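Local coordinates for protein aminotransferase class I and II (Streptococcus suis 89/1591, PDB 3OP7) that probably transfers amino groups between amino acids and keto acids as a pyridoxal-phosphate-dependent aminotransferase of class I and II, at residues F7-E10 / E11-V15; L96-Y99 / S100-P104; V108-L111 / Y112-Q116; Y224-P227 / G228-I231. One frame throughout, in Å; residues are numbered along the deposited sequence.

Contact 1: F7-E10 / E11-V15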
ATOM      1  N   PHE A   7      -4.442  11.928  -9.562  1.00 26.78           N
ATOM      2  CA  PHE A   7      -5.253  12.104  -8.368  1.00 26.48           C
ATOM      3  C   PHE A   7      -5.253  13.620  -8.078  1.00 27.41           C
ATOM      4  O   PHE A   7      -4.217  14.200  -7.794  1.00 26.60           O
ATOM      5  CB  PHE A   7      -4.658  11.249  -7.229  1.00 25.65           C
ATOM      6  CG  PHE A   7      -5.641  10.887  -6.140  1.00 24.74           C
ATOM      7  CD1 PHE A   7      -6.150  11.882  -5.282  1.00 27.54           C
ATOM      8  CD2 PHE A   7      -6.019   9.560  -5.926  1.00 24.50           C
ATOM      9  CE1 PHE A   7      -7.022  11.563  -4.262  1.00 25.09           C
ATOM     10  CE2 PHE A   7      -6.893   9.214  -4.924  1.00 24.36           C
ATOM     11  CZ  PHE A   7      -7.392  10.222  -4.055  1.00 25.04           C
ATOM     12  N   GLY A   8      -6.419  14.259  -8.239  1.00 27.48           N
ATOM     13  CA  GLY A   8      -6.492  15.694  -8.324  1.00 28.94           C
ATOM     14  C   GLY A   8      -6.056  16.446  -7.089  1.00 29.13           C
ATOM     15  O   GLY A   8      -5.299  17.410  -7.197  1.00 30.42           O
ATOM     16  N   VAL A   9      -6.559  16.051  -5.930  1.00 28.43           N
ATOM     17  CA  VAL A   9      -6.136  16.713  -4.673  1.00 28.27           C
ATOM     18  C   VAL A   9      -4.630  16.538  -4.479  1.00 28.87           C
ATOM     19  O   VAL A   9      -3.918  17.474  -4.143  1.00 28.17           O
ATOM     20  CB  VAL A   9      -6.904  16.160  -3.508  1.00 27.51           C
ATOM     21  CG1 VAL A   9      -6.275  16.643  -2.174  1.00 28.43           C
ATOM     22  CG2 VAL A   9      -8.404  16.517  -3.666  1.00 29.48           C
ATOM     23  N   GLU A  10      -4.141  15.328  -4.753  1.00 27.51           N
ATOM     24  CA  GLU A  10      -2.704  15.023  -4.641  1.00 28.40           C
ATOM     25  C   GLU A  10      -1.788  15.932  -5.489  1.00 28.91           C
ATOM     26  O   GLU A  10      -0.768  16.475  -5.018  1.00 29.38           O
ATOM     27  CB  GLU A  10      -2.450  13.522  -5.006  1.00 27.31           C
ATOM     28  CG  GLU A  10      -1.022  13.098  -4.820  1.00 27.55           C
ATOM     29  CD  GLU A  10      -0.793  11.582  -5.132  1.00 24.60           C
ATOM     30  OE1 GLU A  10      -1.731  10.928  -5.582  1.00 23.75           O
ATOM     31  OE2 GLU A  10       0.348  11.116  -4.910  1.00 25.95           O
ATOM     32  N   GLU A  11      -2.150  16.120  -6.756  1.00 29.29           N
ATOM     33  CA  GLU A  11      -1.354  16.920  -7.657  1.00 30.61           C
ATOM     34  C   GLU A  11      -1.308  18.371  -7.112  1.00 31.35           C
ATOM     35  O   GLU A  11      -0.257  19.012  -7.087  1.00 31.75           O
ATOM     36  CB  GLU A  11      -1.975  16.879  -9.064  1.00 32.40           C
ATOM     37  CG  GLU A  11      -1.091  17.516 -10.173  1.00 37.58           C
ATOM     38  CD  GLU A  11      -1.245  19.043 -10.298  1.00 46.32           C
ATOM     39  OE1 GLU A  11      -2.309  19.579  -9.894  1.00 47.91           O
ATOM     40  OE2 GLU A  11      -0.287  19.718 -10.788  1.00 47.78           O
ATOM     41  N   TRP A  12      -2.460  18.869  -6.676  1.00 30.39           N
ATOM     42  CA  TRP A  12      -2.525  20.230  -6.099  1.00 31.07           C
ATOM     43  C   TRP A  12      -1.598  20.347  -4.886  1.00 31.05           C
ATOM     44  O   TRP A  12      -0.782  21.263  -4.844  1.00 32.25           O
ATOM     45  CB  TRP A  12      -3.953  20.551  -5.682  1.00 31.05           C
ATOM     46  CG  TRP A  12      -4.076  21.809  -4.896  1.00 31.59           C
ATOM     47  CD1 TRP A  12      -4.203  21.914  -3.542  1.00 32.47           C
ATOM     48  CD2 TRP A  12      -4.154  23.129  -5.421  1.00 33.47           C
ATOM     49  NE1 TRP A  12      -4.316  23.254  -3.186  1.00 34.85           N
ATOM     50  CE2 TRP A  12      -4.280  24.013  -4.327  1.00 34.54           C
ATOM     51  CE3 TRP A  12      -4.061  23.659  -6.709  1.00 34.11           C
ATOM     52  CZ2 TRP A  12      -4.357  25.407  -4.496  1.00 36.78           C
ATOM     53  CZ3 TRP A  12      -4.157  25.031  -6.885  1.00 36.57           C
ATOM     54  CH2 TRP A  12      -4.282  25.891  -5.776  1.00 37.62           C
ATOM     55  N   LEU A  13      -1.737  19.423  -3.934  1.00 30.80           N
ATOM     56  CA  LEU A  13      -0.885  19.415  -2.738  1.00 31.16           C
ATOM     57  C   LEU A  13       0.596  19.216  -3.082  1.00 32.74           C
ATOM     58  O   LEU A  13       1.459  19.919  -2.520  1.00 33.45           O
ATOM     59  CB  LEU A  13      -1.347  18.400  -1.705  1.00 30.87           C
ATOM     60  CG  LEU A  13      -2.748  18.639  -1.143  1.00 30.95           C
ATOM     61  CD1 LEU A  13      -3.243  17.528  -0.254  1.00 30.23           C
ATOM     62  CD2 LEU A  13      -2.824  20.038  -0.416  1.00 32.30           C
ATOM     63  N   ASN A  14       0.920  18.276  -3.988  1.00 32.29           N
ATOM     64  CA  ASN A  14       2.317  18.112  -4.403  1.00 33.13           C
ATOM     65  C   ASN A  14       2.957  19.440  -4.820  1.00 34.84           C
ATOM     66  O   ASN A  14       4.095  19.754  -4.435  1.00 34.30           O
ATOM     67  CB  ASN A  14       2.448  17.141  -5.587  1.00 33.51           C
ATOM     68  CG  ASN A  14       2.277  15.695  -5.198  1.00 31.27           C
ATOM     69  OD1 ASN A  14       2.355  15.318  -4.023  1.00 32.04           O
ATOM     70  ND2 ASN A  14       2.027  14.860  -6.196  1.00 31.92           N
ATOM     71  N   VAL A  15       2.226  20.228  -5.618  1.00 35.35           N
ATOM     72  CA  VAL A  15       2.762  21.476  -6.155  1.00 38.08           C
ATOM     73  C   VAL A  15       2.828  22.587  -5.086  1.00 38.32           C
ATOM     74  O   VAL A  15       3.811  23.340  -5.051  1.00 38.76           O
ATOM     75  CB  VAL A  15       1.986  21.973  -7.392  1.00 39.11           C
ATOM     76  CG1 VAL A  15       2.482  23.372  -7.852  1.00 40.84           C
ATOM     77  CG2 VAL A  15       2.110  21.002  -8.541  1.00 39.82           C
TER
HETATM   78  O   HOH W   1       1.926  12.631  -3.550  1.00 30.62           O

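Contact 2: L96-Y99 / S100-P104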
ATOM      1  N   LEU A  96      -7.808  -2.399  -1.983  1.00 21.43           N
ATOM      2  CA  LEU A  96      -7.942  -3.862  -1.860  1.00 20.68           C
ATOM      3  C   LEU A  96      -9.365  -4.323  -2.237  1.00 21.47           C
ATOM      4  O   LEU A  96      -9.536  -5.318  -2.961  1.00 23.88           O
ATOM      5  CB  LEU A  96      -7.645  -4.297  -0.460  1.00 21.76           C
ATOM      6  CG  LEU A  96      -7.790  -5.802  -0.141  1.00 21.34           C
ATOM      7  CD1 LEU A  96      -6.871  -6.653  -1.048  1.00 22.17           C
ATOM      8  CD2 LEU A  96      -7.530  -6.041   1.367  1.00 21.26           C
ATOM      9  N   VAL A  97     -10.367  -3.610  -1.754  1.00 20.94           N
ATOM     10  CA  VAL A  97     -11.776  -3.973  -2.046  1.00 21.48           C
ATOM     11  C   VAL A  97     -12.029  -3.918  -3.566  1.00 23.49           C
ATOM     12  O   VAL A  97     -12.486  -4.900  -4.193  1.00 23.65           O
ATOM     13  CB  VAL A  97     -12.782  -3.096  -1.309  1.00 21.58           C
ATOM     14  CG1 VAL A  97     -14.277  -3.368  -1.786  1.00 21.59           C
ATOM     15  CG2 VAL A  97     -12.654  -3.360   0.196  1.00 23.15           C
ATOM     16  N   LEU A  98     -11.693  -2.779  -4.170  1.00 22.49           N
ATOM     17  CA  LEU A  98     -12.009  -2.555  -5.575  1.00 23.65           C
ATOM     18  C   LEU A  98     -11.193  -3.444  -6.483  1.00 25.49           C
ATOM     19  O   LEU A  98     -11.694  -4.062  -7.423  1.00 25.80           O
ATOM     20  CB  LEU A  98     -11.839  -1.049  -5.885  1.00 22.83           C
ATOM     21  CG  LEU A  98     -12.809  -0.150  -5.093  1.00 25.24           C
ATOM     22  CD1 LEU A  98     -12.308   1.294  -5.054  1.00 26.23           C
ATOM     23  CD2 LEU A  98     -14.214  -0.224  -5.709  1.00 27.74           C
ATOM     24  N   TYR A  99      -9.918  -3.543  -6.194  1.00 24.42           N
ATOM     25  CA  TYR A  99      -9.062  -4.337  -7.041  1.00 24.83           C
ATOM     26  C   TYR A  99      -9.447  -5.833  -6.987  1.00 25.60           C
ATOM     27  O   TYR A  99      -9.381  -6.546  -8.012  1.00 27.68           O
ATOM     28  CB  TYR A  99      -7.624  -4.092  -6.637  1.00 26.37           C
ATOM     29  CG  TYR A  99      -6.570  -4.361  -7.661  1.00 25.41           C
ATOM     30  CD1 TYR A  99      -6.841  -4.357  -9.016  1.00 29.34           C
ATOM     31  CD2 TYR A  99      -5.290  -4.651  -7.275  1.00 32.66           C
ATOM     32  CE1 TYR A  99      -5.851  -4.642  -9.960  1.00 31.33           C
ATOM     33  CE2 TYR A  99      -4.296  -4.916  -8.217  1.00 33.61           C
ATOM     34  CZ  TYR A  99      -4.584  -4.898  -9.548  1.00 32.30           C
ATOM     35  OH  TYR A  99      -3.583  -5.203 -10.461  1.00 34.31           O
ATOM     36  N   SER A 100      -9.859  -6.313  -5.820  1.00 24.39           N
ATOM     37  CA  SER A 100     -10.206  -7.716  -5.621  1.00 24.82           C
ATOM     38  C   SER A 100     -11.531  -8.041  -6.312  1.00 24.86           C
ATOM     39  O   SER A 100     -11.678  -9.127  -6.927  1.00 25.57           O
ATOM     40  CB  SER A 100     -10.332  -8.026  -4.117  1.00 25.13           C
ATOM     41  OG  SER A 100      -9.072  -7.981  -3.479  1.00 23.62           O
ATOM     42  N   LEU A 101     -12.503  -7.138  -6.190  1.00 24.73           N
ATOM     43  CA  LEU A 101     -13.874  -7.472  -6.536  1.00 24.59           C
ATOM     44  C   LEU A 101     -14.362  -6.994  -7.885  1.00 25.62           C
ATOM     45  O   LEU A 101     -15.318  -7.560  -8.412  1.00 26.59           O
ATOM     46  CB  LEU A 101     -14.850  -6.993  -5.432  1.00 24.92           C
ATOM     47  CG  LEU A 101     -14.586  -7.614  -4.060  1.00 25.78           C
ATOM     48  CD1 LEU A 101     -15.525  -6.934  -3.046  1.00 25.18           C
ATOM     49  CD2 LEU A 101     -14.744  -9.149  -4.059  1.00 29.10           C
ATOM     50  N   ILE A 102     -13.760  -5.953  -8.433  1.00 24.67           N
ATOM     51  CA  ILE A 102     -14.300  -5.336  -9.629  1.00 26.53           C
ATOM     52  C   ILE A 102     -13.670  -5.961 -10.859  1.00 27.88           C
ATOM     53  O   ILE A 102     -12.439  -6.047 -10.971  1.00 29.53           O
ATOM     54  CB  ILE A 102     -14.115  -3.809  -9.614  1.00 25.68           C
ATOM     55  CG1 ILE A 102     -14.919  -3.185  -8.478  1.00 26.03           C
ATOM     56  CG2 ILE A 102     -14.550  -3.168 -10.958  1.00 28.23           C
ATOM     57  CD1 ILE A 102     -16.414  -3.594  -8.401  1.00 27.29           C
ATOM     58  N   GLU A 103     -14.523  -6.395 -11.786  1.00 28.45           N
ATOM     59  CA  GLU A 103     -14.120  -7.042 -13.040  1.00 30.84           C
ATOM     60  C   GLU A 103     -14.454  -6.153 -14.230  1.00 30.13           C
ATOM     61  O   GLU A 103     -15.397  -5.356 -14.169  1.00 31.02           O
ATOM     62  CB  GLU A 103     -14.868  -8.350 -13.209  1.00 31.98           C
ATOM     63  CG  GLU A 103     -14.954  -9.196 -11.986  1.00 39.63           C
ATOM     64  CD  GLU A 103     -13.964 -10.293 -11.935  1.00 48.39           C
ATOM     65  OE1 GLU A 103     -12.762  -9.989 -12.141  1.00 51.24           O
ATOM     66  OE2 GLU A 103     -14.406 -11.460 -11.696  1.00 53.00           O
ATOM     67  N   PRO A 104     -13.719  -6.287 -15.331  1.00 32.00           N
ATOM     68  CA  PRO A 104     -14.046  -5.541 -16.535  1.00 32.65           C
ATOM     69  C   PRO A 104     -15.500  -5.744 -16.935  1.00 31.92           C
ATOM     70  O   PRO A 104     -15.998  -6.863 -16.873  1.00 32.66           O
ATOM     71  CB  PRO A 104     -13.130  -6.174 -17.608  1.00 34.51           C
ATOM     72  CG  PRO A 104     -12.027  -6.709 -16.900  1.00 33.24           C
ATOM     73  CD  PRO A 104     -12.555  -7.175 -15.546  1.00 32.67           C
TER
HETATM   74  O   HOH W   2     -10.179  -7.126 -10.464  1.00 31.00           O

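Contact 3: V108-L111 / Y112-Q116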
ATOM      1  N   VAL A 108     -20.804  -0.198 -11.867  1.00 27.41           N
ATOM      2  CA  VAL A 108     -20.556   0.335 -10.521  1.00 26.31           C
ATOM      3  C   VAL A 108     -21.125   1.732 -10.485  1.00 27.24           C
ATOM      4  O   VAL A 108     -20.993   2.469 -11.458  1.00 29.43           O
ATOM      5  CB  VAL A 108     -19.014   0.384 -10.235  1.00 25.79           C
ATOM      6  CG1 VAL A 108     -18.688   1.187  -8.949  1.00 25.66           C
ATOM      7  CG2 VAL A 108     -18.426  -1.031 -10.206  1.00 24.99           C
ATOM      8  N   ILE A 109     -21.776   2.096  -9.379  1.00 26.19           N
ATOM      9  CA  ILE A 109     -22.286   3.432  -9.166  1.00 25.51           C
ATOM     10  C   ILE A 109     -21.551   4.059  -7.995  1.00 25.81           C
ATOM     11  O   ILE A 109     -21.417   3.421  -6.954  1.00 25.09           O
ATOM     12  CB  ILE A 109     -23.782   3.389  -8.846  1.00 26.15           C
ATOM     13  CG1 ILE A 109     -24.549   2.732  -9.994  1.00 26.05           C
ATOM     14  CG2 ILE A 109     -24.350   4.807  -8.515  1.00 24.63           C
ATOM     15  CD1 ILE A 109     -26.051   2.502  -9.681  1.00 27.46           C
ATOM     16  N   SER A 110     -21.035   5.277  -8.195  1.00 24.84           N
ATOM     17  CA  SER A 110     -20.286   5.978  -7.163  1.00 24.32           C
ATOM     18  C   SER A 110     -20.895   7.285  -6.850  1.00 24.54           C
ATOM     19  O   SER A 110     -21.264   8.032  -7.770  1.00 25.18           O
ATOM     20  CB  SER A 110     -18.849   6.216  -7.597  1.00 24.02           C
ATOM     21  OG  SER A 110     -18.139   6.930  -6.580  1.00 26.19           O
ATOM     22  N   LEU A 111     -21.032   7.549  -5.546  1.00 24.94           N
ATOM     23  CA  LEU A 111     -21.284   8.888  -5.050  1.00 24.96           C
ATOM     24  C   LEU A 111     -20.322   9.857  -5.750  1.00 25.06           C
ATOM     25  O   LEU A 111     -19.185   9.501  -6.047  1.00 25.57           O
ATOM     26  CB  LEU A 111     -21.068   8.916  -3.528  1.00 24.67           C
ATOM     27  CG  LEU A 111     -21.511  10.142  -2.737  1.00 24.97           C
ATOM     28  CD1 LEU A 111     -23.010  10.327  -2.837  1.00 25.53           C
ATOM     29  CD2 LEU A 111     -20.989  10.022  -1.264  1.00 24.25           C
ATOM     30  N   TYR A 112     -20.780  11.089  -6.008  1.00 27.11           N
ATOM     31  CA  TYR A 112     -19.966  12.004  -6.802  1.00 27.97           C
ATOM     32  C   TYR A 112     -20.373  13.445  -6.570  1.00 29.04           C
ATOM     33  O   TYR A 112     -21.585  13.769  -6.559  1.00 31.62           O
ATOM     34  CB  TYR A 112     -20.058  11.684  -8.304  1.00 27.72           C
ATOM     35  CG  TYR A 112     -19.039  12.441  -9.102  1.00 29.99           C
ATOM     36  CD1 TYR A 112     -17.731  11.964  -9.192  1.00 29.53           C
ATOM     37  CD2 TYR A 112     -19.342  13.651  -9.724  1.00 33.45           C
ATOM     38  CE1 TYR A 112     -16.753  12.637  -9.879  1.00 34.94           C
ATOM     39  CE2 TYR A 112     -18.352  14.336 -10.452  1.00 36.38           C
ATOM     40  CZ  TYR A 112     -17.061  13.825 -10.502  1.00 37.28           C
ATOM     41  OH  TYR A 112     -16.035  14.457 -11.195  1.00 43.30           O
ATOM     42  N   PRO A 113     -19.381  14.328  -6.343  1.00 30.29           N
ATOM     43  CA  PRO A 113     -17.991  14.086  -6.044  1.00 29.83           C
ATOM     44  C   PRO A 113     -17.842  13.353  -4.749  1.00 28.29           C
ATOM     45  O   PRO A 113     -18.712  13.379  -3.898  1.00 27.19           O
ATOM     46  CB  PRO A 113     -17.400  15.501  -5.810  1.00 31.23           C
ATOM     47  CG  PRO A 113     -18.364  16.392  -6.040  1.00 33.88           C
ATOM     48  CD  PRO A 113     -19.651  15.764  -6.449  1.00 32.12           C
ATOM     49  N   THR A 114     -16.741  12.640  -4.627  1.00 26.48           N
ATOM     50  CA  THR A 114     -16.427  11.940  -3.422  1.00 26.70           C
ATOM     51  C   THR A 114     -14.924  11.677  -3.452  1.00 25.26           C
ATOM     52  O   THR A 114     -14.225  12.169  -4.326  1.00 26.79           O
ATOM     53  CB  THR A 114     -17.174  10.570  -3.333  1.00 25.27           C
ATOM     54  OG1 THR A 114     -16.960  10.035  -2.038  1.00 25.15           O
ATOM     55  CG2 THR A 114     -16.690   9.539  -4.400  1.00 23.90           C
ATOM     56  N   TYR A 115     -14.416  10.882  -2.532  1.00 25.94           N
ATOM     57  CA  TYR A 115     -12.981  10.513  -2.564  1.00 24.13           C
ATOM     58  C   TYR A 115     -12.591   9.801  -3.865  1.00 24.64           C
ATOM     59  O   TYR A 115     -13.247   8.839  -4.283  1.00 24.07           O
ATOM     60  CB  TYR A 115     -12.658   9.651  -1.345  1.00 23.97           C
ATOM     61  CG  TYR A 115     -11.184   9.672  -1.000  1.00 23.29           C
ATOM     62  CD1 TYR A 115     -10.592  10.833  -0.570  1.00 24.45           C
ATOM     63  CD2 TYR A 115     -10.403   8.541  -1.088  1.00 22.77           C
ATOM     64  CE1 TYR A 115      -9.258  10.887  -0.246  1.00 26.76           C
ATOM     65  CE2 TYR A 115      -9.101   8.574  -0.731  1.00 22.11           C
ATOM     66  CZ  TYR A 115      -8.502   9.758  -0.335  1.00 25.73           C
ATOM     67  OH  TYR A 115      -7.141   9.835   0.007  1.00 24.10           O
ATOM     68  N   GLN A 116     -11.563  10.292  -4.555  1.00 23.43           N
ATOM     69  CA  GLN A 116     -11.350   9.908  -5.965  1.00 24.05           C
ATOM     70  C   GLN A 116     -11.120   8.416  -6.207  1.00 24.35           C
ATOM     71  O   GLN A 116     -11.430   7.906  -7.266  1.00 25.06           O
ATOM     72  CB  GLN A 116     -10.213  10.755  -6.591  1.00 24.89           C
ATOM     73  CG  GLN A 116      -9.992  10.524  -8.079  1.00 28.34           C
ATOM     74  CD  GLN A 116      -8.978  11.471  -8.697  1.00 28.71           C
ATOM     75  OE1 GLN A 116      -8.546  12.437  -8.054  1.00 29.99           O
ATOM     76  NE2 GLN A 116      -8.612  11.218  -9.954  1.00 28.67           N
TER

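Contact 4: Y224-P227 / G228-I231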
ATOM      1  N   TYR A 224      -8.935   9.404  14.409  1.00 24.18           N
ATOM      2  CA  TYR A 224      -8.083   9.028  15.538  1.00 24.61           C
ATOM      3  C   TYR A 224      -6.670   9.660  15.513  1.00 24.49           C
ATOM      4  O   TYR A 224      -5.815   9.293  16.319  1.00 24.79           O
ATOM      5  CB  TYR A 224      -7.989   7.488  15.673  1.00 23.46           C
ATOM      6  CG  TYR A 224      -9.331   6.851  15.899  1.00 24.18           C
ATOM      7  CD1 TYR A 224      -9.976   6.959  17.157  1.00 28.03           C
ATOM      8  CD2 TYR A 224     -10.060   6.342  14.848  1.00 25.87           C
ATOM      9  CE1 TYR A 224     -11.274   6.470  17.360  1.00 27.36           C
ATOM     10  CE2 TYR A 224     -11.369   5.839  15.059  1.00 26.65           C
ATOM     11  CZ  TYR A 224     -11.954   5.922  16.316  1.00 28.95           C
ATOM     12  OH  TYR A 224     -13.223   5.433  16.511  1.00 32.08           O
ATOM     13  N   SER A 225      -6.428  10.573  14.580  1.00 23.90           N
ATOM     14  CA  SER A 225      -5.236  11.428  14.597  1.00 24.22           C
ATOM     15  C   SER A 225      -3.894  10.689  14.500  1.00 24.29           C
ATOM     16  O   SER A 225      -2.866  11.163  15.009  1.00 24.51           O
ATOM     17  CB  SER A 225      -5.256  12.327  15.842  1.00 25.76           C
ATOM     18  OG  SER A 225      -6.377  13.220  15.832  1.00 26.76           O
ATOM     19  N   LEU A 226      -3.894   9.546  13.796  1.00 22.86           N
ATOM     20  CA  LEU A 226      -2.694   8.738  13.606  1.00 21.98           C
ATOM     21  C   LEU A 226      -2.444   8.367  12.139  1.00 20.91           C
ATOM     22  O   LEU A 226      -2.129   7.197  11.818  1.00 20.91           O
ATOM     23  CB  LEU A 226      -2.771   7.484  14.482  1.00 22.90           C
ATOM     24  CG  LEU A 226      -2.746   7.750  15.979  1.00 24.92           C
ATOM     25  CD1 LEU A 226      -3.398   6.578  16.732  1.00 23.89           C
ATOM     26  CD2 LEU A 226      -1.318   8.083  16.495  1.00 24.39           C
ATOM     27  N   PRO A 227      -2.473   9.355  11.221  1.00 20.57           N
ATOM     28  CA  PRO A 227      -2.198   9.000   9.824  1.00 20.55           C
ATOM     29  C   PRO A 227      -0.810   8.338   9.600  1.00 20.38           C
ATOM     30  O   PRO A 227      -0.633   7.495   8.687  1.00 20.09           O
ATOM     31  CB  PRO A 227      -2.315  10.343   9.066  1.00 22.40           C
ATOM     32  CG  PRO A 227      -2.478  11.371  10.063  1.00 23.02           C
ATOM     33  CD  PRO A 227      -2.801  10.786  11.395  1.00 21.28           C
ATOM     34  N   GLY A 228       0.156   8.732  10.420  1.00 20.11           N
ATOM     35  CA  GLY A 228       1.580   8.336  10.236  1.00 20.77           C
ATOM     36  C   GLY A 228       1.941   6.892  10.527  1.00 20.65           C
ATOM     37  O   GLY A 228       3.050   6.499  10.277  1.00 21.44           O
ATOM     38  N   ILE A 229       1.014   6.123  11.058  1.00 20.46           N
ATOM     39  CA  ILE A 229       1.202   4.674  11.171  1.00 20.05           C
ATOM     40  C   ILE A 229       0.620   3.895   9.971  1.00 19.53           C
ATOM     41  O   ILE A 229       0.875   2.691   9.820  1.00 20.00           O
ATOM     42  CB  ILE A 229       0.674   4.101  12.505  1.00 19.14           C
ATOM     43  CG1 ILE A 229      -0.857   4.253  12.635  1.00 20.11           C
ATOM     44  CG2 ILE A 229       1.435   4.747  13.683  1.00 22.11           C
ATOM     45  CD1 ILE A 229      -1.467   3.668  13.944  1.00 21.88           C
ATOM     46  N   ARG A 230      -0.159   4.549   9.102  1.00 20.05           N
ATOM     47  CA  ARG A 230      -0.717   3.935   7.916  1.00 19.69           C
ATOM     48  C   ARG A 230      -1.484   2.609   8.285  1.00 20.04           C
ATOM     49  O   ARG A 230      -1.136   1.518   7.822  1.00 19.27           O
ATOM     50  CB  ARG A 230       0.351   3.696   6.821  1.00 20.27           C
ATOM     51  CG  ARG A 230       1.303   4.812   6.531  1.00 20.89           C
ATOM     52  CD  ARG A 230       0.682   6.136   6.137  1.00 20.91           C
ATOM     53  NE  ARG A 230      -0.244   6.023   5.037  1.00 20.33           N
ATOM     54  CZ  ARG A 230      -1.545   6.262   5.088  1.00 20.59           C
ATOM     55  NH1 ARG A 230      -2.105   6.744   6.180  1.00 21.72           N
ATOM     56  NH2 ARG A 230      -2.275   6.104   3.990  1.00 22.49           N
ATOM     57  N   ILE A 231      -2.492   2.731   9.133  1.00 21.25           N
ATOM     58  CA  ILE A 231      -3.323   1.601   9.561  1.00 20.24           C
ATOM     59  C   ILE A 231      -4.795   1.900   9.319  1.00 20.44           C
ATOM     60  O   ILE A 231      -5.359   2.813   9.885  1.00 21.16           O
ATOM     61  CB  ILE A 231      -3.139   1.230  11.048  1.00 19.40           C
ATOM     62  CG1 ILE A 231      -1.705   0.784  11.347  1.00 20.47           C
ATOM     63  CG2 ILE A 231      -4.183   0.200  11.524  1.00 19.53           C
ATOM     64  CD1 ILE A 231      -1.372  -0.629  10.816  1.00 19.10           C
TER
HETATM   65  O   HOH W   3      -3.319   5.418  10.032  1.00 22.22           O

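Contact 1: F7-E10 / E11-V15
The first turns of the N-terminal helix 8-16 make this contact, with F7 at its N-cap position. The carbonyl of F7 opens the alpha-helical bonding and accepts E11 N at 3.0 Å. The next bonds run from W12 N to G8 O, from L13 N to V9 O and from N14 N to E10 O. The last is the shortest, at 2.7 Å. On one flank V9 and L13 lie side by side and point the same way. V9 CG1 meets L13 CD1 at 3.7 Å. On another flank E10 and N14 cross, with carboxylate and amide planes 70° apart. The E10 chain is fully extended, with CG anti to the backbone N (chi1 -176°), and this carries the carboxylate well off the helix. N14 ND2 comes within 3.8 Å of E10 CG. A water lies between the two groups, 2.6 Å from E10 OE2 and 2.8 Å from N14 OD1. The other ends of these two groups serve the dimer. E10 OE1 accepts D249 N of the second subunit, and N14 ND2 reaches R245 O and D246 OD1 there. W12 turns to its own chain, where its ring packs against helix 319-330 and the short strands 332-333 and 335-336. The helix thus lies between that part of its own chain and the second subunit.

Contact 2: L96-Y99 / S100-P104
The carbonyl oxygen of L96 takes two hydrogen bonds from S100. S100 OG donates to L96 O at 2.8 Å, and S100 N reaches the same L96 O at 3.0 Å. The two donors come from opposite faces of the carbonyl plane. The hydroxyl can do this because OG stands beside its own backbone N (chi1 -70°) and so turns back along the helix. It also touches the leucine side chain, with S100 OG 3.5 Å from L96 CD1. Two more backbone bonds finish the helix. L101 N donates to V97 O at 3.0 Å. I102 N donates to L98 O, although I102 is the first residue to leave helical backbone angles. Past this end a water bridges two carbonyls, donating to Y99 O at 2.6 Å and to I102 O at 2.6 Å.

The apolar packing is looser. V97 CG1 meets L101 CD1 at 4.0 Å, the two side chains crossing at a slant. L98 and I102 lie side by side, CD2 of L98 being 4.1 Å from CG1 of I102. All four rest on M157 of strand 157-161, so this face of helix 89-101 covers the central sheet. The Y99 ring leads the other way, and its OH bonds S124 OG of the second subunit.

The chemistry is that of a buried helix C-terminus. The S100 hydroxyl is satisfied within the helix itself, and the water serves carbonyls beyond the last helical bonds.

Contact 3: V108-L111 / Y112-Q116
T114 holds its OG1 anti to the backbone N (chi1 -172°), which places CG2 between the backbone N and the carbonyl carbon. From there the methyl CG2 presses on L111 O at 3.0 Å, a close approach. The same methyl meets S110 OG at 3.7 Å. S110 also has its oxygen anti to the backbone N (chi1 179°), and the hydroxyl swings forward to donate to L111 O at 2.8 Å. L111 O is therefore met by a hydroxyl and a methyl, one polar and one not. The L111 and T114 side chains cross at about a right angle, with L111 CD2 4.1 Å from T114 OG1.

These residues form the C-terminal end of strand 107-112 and the turn that follows it. The strand is an inner one of the large mixed sheet, between strands 157-161 and 128-135. A cis peptide bond before P113 turns the chain sharply and lets T114 fold back on S110 and L111. The polar ends look elsewhere. T114 OG1 is hydrogen-bonded to N164 OD1, and P113 O accepts N164 ND2. Y112 OH bonds E341 OE1, while the Y112 ring meets that of Y119 edge-to-face. S110 and T114 also pack on Y119, which belongs to helix 117-124.

Contact 4: Y224-P227 / G228-I231
L226 opens the contact. Its CB lies 4.1 Å from CD1 of I229, and its carbonyl oxygen sits 3.3 Å from I229 CG1. The I229 N bond to L226 O is weak, at 3.4 Å. A water bridges the turn, donating to L226 O at 2.8 Å and accepting I231 N at 3.0 Å. P227 comes next and starts the 3-10 turn. Its carbonyl oxygen accepts two bonds from R230. R230 NH1 reaches P227 O at 3.0 Å, nearly straight at 172°. This donor lies in the carbonyl plane on a lone pair, and the oxygen lies at the edge of the guanidinium, in its plane. R230 N approaches P227 O from above the carbonyl plane, also at 3.0 Å. Bends at chi2 and chi3 (-57° and -53°) curl the arginine back over its own turn.

R230 NH1 also bonds the phosphate oxygen OP3 of the pyridoxal-phosphate lysine at position 222, so the turn belongs to the cofactor site. R230 NE and NH2 bond C254 O and M252 O of the second subunit. The loop joins strands 214-219 and 232-235 of the central sheet. L226, I229 and I231 pack on helix 257-268, while L57 of the second subunit covers L226 and P227.

How the contacts relate
Contacts 2, 3 and 4 are buried, while contact 1 is only partly so. All four touch the second subunit. Contacts 1 and 2 are ordinary helix turns, one at a helix start and one at a helix end. Contacts 3 and 4 are irregular, set at a strand end and in a loop between strands. Contact 1 meets contact 3 where G8 N probably bonds Q116 OE1 at 2.8 Å and F7 packs on Y115. Contacts 2 and 3 join where I102, just past helix 89-101, packs on V108 of strand 107-112, the next strand in the chain. Contact 4 touches none of the others. Its R230 bonds the cofactor phosphate directly, and this arginine chemistry differs from the hydroxyls of contacts 2 and 3.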